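Local atomic coordinates of Glucanase/chitosanase (Paenibacillus fukuinensis, PDB entry 4ZY9), a protein that probably hydrolyses O-glycosidic bonds in chitosan and glucan chains, the part here being one of its CBM32 chitosan-binding modules. Residues A[25-30]-A[48-53]. The protein carries 1 engineered substitution. Residues are numbered along the deposited sequence; the frame is centred on the assembly and turned at random.
Sequences FEASRA and QWIYVN
Ile50 reaches Ala27 and Ala30 because its side chain runs out fully extended: CG1 lies anti to the backbone N (chi1 -179°), and CD1 continues nearly straight on (chi2 163°). That torsion pair carries the terminal methyl away from strand 48-53 and into the turn formed by residues 27-30, where both alanine methyls point toward the strand. CD1 does nearly all the touching. It meets CB of Ala27 at 3.7 Å, methyl against methyl, with CG1 of Ile50 following at 4.1 Å from the same CB. The same CD1 lies 3.6 Å from the carbonyl O of Ala27, a van der Waals contact with an oxygen that already accepts a bond inside its own segment, since Ala30 N donates to Ala27 O over 3.1 Å. This short turn brings the two alanines to one side, and CB of Ala30 adds a looser contact with CD1 at 4.2 Å. The CB atoms of Glu26 and Arg29 point away from the strand, and Arg29 NH2 forms a salt bridge with Glu26 OE1 at 2.9 Å; it ties together the two residues whose backbones are also joined by the bond from Arg29 N to Glu26 O. The contact is small, buried and wholly apolar in its side chains, a piece of the hydrophobic core of a CBM32 beta-sandwich. Ala27 also packs on Ala15 and Ala17 of strand 14-17, while Ile50 touches Trp39 of strand 39-40 and the engineered Met117 of strand 114-122. The connection between strands 14-17 and 39-40 is thus laid against strand 48-54, which runs between 14-17 and 114-122 in one antiparallel sheet.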
ATOM      1  N   PHE A  25       7.325  12.674  -4.053  1.00  8.12           N
ATOM      2  CA  PHE A  25       6.303  11.889  -3.279  1.00  6.79           C
ATOM      3  C   PHE A  25       5.730  10.806  -4.124  1.00  6.19           C
ATOM      4  O   PHE A  25       4.586  10.364  -3.895  1.00  6.07           O
ATOM      5  CB  PHE A  25       5.243  12.858  -2.787  1.00  7.42           C
ATOM      6  CG  PHE A  25       5.800  13.831  -1.771  1.00  8.77           C
ATOM      7  CD1 PHE A  25       6.191  13.363  -0.528  1.00  8.61           C
ATOM      8  CD2 PHE A  25       5.989  15.191  -2.047  1.00  9.87           C
ATOM      9  CE1 PHE A  25       6.727  14.226   0.442  1.00 10.35           C
ATOM     10  CE2 PHE A  25       6.449  16.040  -1.054  1.00 11.66           C
ATOM     11  CZ  PHE A  25       6.790  15.580   0.167  1.00 10.17           C
ATOM     12  N   GLU A  26       6.514  10.336  -5.068  1.00  5.93           N
ATOM     13  CA  GLU A  26       6.102   9.285  -5.990  1.00  6.32           C
ATOM     14  C   GLU A  26       5.745   7.982  -5.238  1.00  5.36           C
ATOM     15  O   GLU A  26       6.255   7.697  -4.134  1.00  5.26           O
ATOM     16  CB  GLU A  26       7.214   8.965  -6.990  1.00  7.09           C
ATOM     17  CG  GLU A  26       7.570  10.096  -7.959  1.00 10.83           C
ATOM     18  CD  GLU A  26       8.449  11.180  -7.314  1.00 11.22           C
ATOM     19  OE1 GLU A  26       9.030  10.983  -6.252  1.00 12.70           O
ATOM     20  OE2 GLU A  26       8.553  12.313  -7.940  1.00 15.77           O
ATOM     21  N   ALA A  27       4.904   7.203  -5.859  1.00  5.23           N
ATOM     22  CA  ALA A  27       4.491   5.894  -5.274  1.00  6.06           C
ATOM     23  C   ALA A  27       5.699   5.038  -4.948  1.00  5.84           C
ATOM     24  O   ALA A  27       5.709   4.377  -3.902  1.00  5.66           O
ATOM     25  CB  ALA A  27       3.575   5.195  -6.256  1.00  6.28           C
ATOM     26  N   SER A  28       6.719   5.079  -5.788  1.00  6.14           N
ATOM     27  CA  SER A  28       7.939   4.319  -5.561  1.00  7.15           C
ATOM     28  C   SER A  28       8.561   4.539  -4.202  1.00  5.95           C
ATOM     29  O   SER A  28       9.288   3.696  -3.720  1.00  6.47           O
ATOM     30  CB  SER A  28       9.004   4.610  -6.733  1.00  8.38           C
ATOM     31  OG  SER A  28       9.433   5.975  -6.567  1.00 10.83           O
ATOM     32  N   ARG A  29       8.413   5.699  -3.632  1.00  5.58           N
ATOM     33  CA  ARG A  29       9.082   6.011  -2.389  1.00  5.91           C
ATOM     34  C   ARG A  29       8.604   5.214  -1.240  1.00  5.51           C
ATOM     35  O   ARG A  29       9.316   5.063  -0.235  1.00  6.53           O
ATOM     36  CB  ARG A  29       8.928   7.503  -2.052  1.00  6.85           C
ATOM     37  CG  ARG A  29       9.298   8.518  -3.139  1.00 10.31           C
ATOM     38  CD  ARG A  29      10.649   8.337  -3.554  1.00 14.58           C
ATOM     39  NE  ARG A  29      10.994   9.280  -4.624  1.00 18.69           N
ATOM     40  CZ  ARG A  29      11.448  10.529  -4.473  1.00 27.59           C
ATOM     41  NH1 ARG A  29      11.543  11.131  -3.253  1.00 30.90           N
ATOM     42  NH2 ARG A  29      11.816  11.202  -5.607  1.00 25.96           N
ATOM     43  N   ALA A  30       7.392   4.631  -1.316  1.00  5.02           N
ATOM     44  CA  ALA A  30       6.949   3.693  -0.231  1.00  5.13           C
ATOM     45  C   ALA A  30       7.662   2.380  -0.316  1.00  4.79           C
ATOM     46  O   ALA A  30       7.607   1.583   0.659  1.00  6.30           O
ATOM     47  CB  ALA A  30       5.468   3.515  -0.319  1.00  5.61           C
ATOM     48  N   GLN A  48      -7.992   7.314  -2.088  1.00  5.30           N
ATOM     49  CA  GLN A  48      -6.678   7.208  -2.689  1.00  4.82           C
ATOM     50  C   GLN A  48      -6.148   5.834  -2.561  1.00  4.34           C
ATOM     51  O   GLN A  48      -6.576   5.087  -1.670  1.00  5.90           O
ATOM     52  CB  GLN A  48      -5.675   8.208  -2.103  1.00  5.43           C
ATOM     53  CG  GLN A  48      -6.137   9.627  -2.181  1.00  5.23           C
ATOM     54  CD  GLN A  48      -6.173  10.266  -3.575  1.00  5.55           C
ATOM     55  OE1 GLN A  48      -6.879  11.330  -3.744  1.00  8.86           O
ATOM     56  NE2 GLN A  48      -5.391   9.824  -4.473  1.00  5.17           N
ATOM     57  N   TRP A  49      -5.218   5.423  -3.334  1.00  3.94           N
ATOM     58  CA  TRP A  49      -4.671   4.017  -3.330  1.00  3.98           C
ATOM     59  C   TRP A  49      -3.284   3.980  -3.816  1.00  3.61           C
ATOM     60  O   TRP A  49      -2.842   4.885  -4.589  1.00  4.19           O
ATOM     61  CB  TRP A  49      -5.638   3.051  -4.058  1.00  4.31           C
ATOM     62  CG  TRP A  49      -5.930   3.398  -5.484  1.00  4.62           C
ATOM     63  CD1 TRP A  49      -7.077   3.996  -5.937  1.00  5.35           C
ATOM     64  CD2 TRP A  49      -5.068   3.269  -6.612  1.00  5.17           C
ATOM     65  NE1 TRP A  49      -7.022   4.210  -7.261  1.00  6.03           N
ATOM     66  CE2 TRP A  49      -5.837   3.751  -7.761  1.00  5.46           C
ATOM     67  CE3 TRP A  49      -3.831   2.749  -6.810  1.00  5.24           C
ATOM     68  CZ2 TRP A  49      -5.299   3.786  -9.056  1.00  6.18           C
ATOM     69  CZ3 TRP A  49      -3.270   2.852  -8.159  1.00  4.68           C
ATOM     70  CH2 TRP A  49      -4.019   3.326  -9.210  1.00  5.26           C
ATOM     71  N   ILE A  50      -2.571   2.910  -3.484  1.00  3.70           N
ATOM     72  CA  ILE A  50      -1.272   2.641  -3.984  1.00  3.37           C
ATOM     73  C   ILE A  50      -1.116   1.164  -4.114  1.00  3.80           C
ATOM     74  O   ILE A  50      -1.530   0.427  -3.178  1.00  4.07           O
ATOM     75  CB  ILE A  50      -0.178   3.268  -3.079  1.00  3.61           C
ATOM     76  CG1 ILE A  50       1.237   3.002  -3.627  1.00  4.47           C
ATOM     77  CG2 ILE A  50      -0.311   2.827  -1.620  1.00  3.58           C
ATOM     78  CD1 ILE A  50       2.233   3.912  -3.025  1.00  5.10           C
ATOM     79  N   TYR A  51      -0.542   0.655  -5.177  1.00  4.08           N
ATOM     80  CA  TYR A  51      -0.245  -0.740  -5.302  1.00  4.08           C
ATOM     81  C   TYR A  51       1.153  -0.959  -5.786  1.00  3.78           C
ATOM     82  O   TYR A  51       1.808  -0.047  -6.375  1.00  5.16           O
ATOM     83  CB  TYR A  51      -1.229  -1.580  -6.192  1.00  4.35           C
ATOM     84  CG  TYR A  51      -1.254  -1.284  -7.659  1.00  4.96           C
ATOM     85  CD1 TYR A  51      -0.278  -1.744  -8.529  1.00  5.44           C
ATOM     86  CD2 TYR A  51      -2.282  -0.602  -8.220  1.00  5.21           C
ATOM     87  CE1 TYR A  51      -0.380  -1.528  -9.904  1.00  5.63           C
ATOM     88  CE2 TYR A  51      -2.379  -0.389  -9.616  1.00  6.10           C
ATOM     89  CZ  TYR A  51      -1.409  -0.867 -10.375  1.00  5.39           C
ATOM     90  OH  TYR A  51      -1.521  -0.662 -11.768  1.00  7.21           O
ATOM     91  N   VAL A  52       1.696  -2.142  -5.541  1.00  4.51           N
ATOM     92  CA  VAL A  52       2.995  -2.628  -5.998  1.00  4.57           C
ATOM     93  C   VAL A  52       2.815  -3.793  -6.910  1.00  4.53           C
ATOM     94  O   VAL A  52       1.985  -4.644  -6.687  1.00  4.84           O
ATOM     95  CB  VAL A  52       3.939  -2.926  -4.822  1.00  5.05           C
ATOM     96  CG1 VAL A  52       3.425  -3.991  -3.913  1.00  5.46           C
ATOM     97  CG2 VAL A  52       5.339  -3.180  -5.297  1.00  5.50           C
ATOM     98  N   ASN A  53       3.668  -3.835  -7.979  1.00  4.76           N
ATOM     99  CA  ASN A  53       3.794  -4.968  -8.893  1.00  4.75           C
ATOM    100  C   ASN A  53       4.926  -5.793  -8.403  1.00  6.10           C
ATOM    101  O   ASN A  53       6.107  -5.344  -8.503  1.00  6.42           O
ATOM    102  CB  ASN A  53       4.024  -4.386 -10.299  1.00  5.14           C
ATOM    103  CG  ASN A  53       4.161  -5.477 -11.348  1.00  5.91           C
ATOM    104  OD1 ASN A  53       4.392  -6.614 -11.049  1.00  7.63           O
ATOM    105  ND2 ASN A  53       4.080  -5.081 -12.615  1.00  7.24           N
TER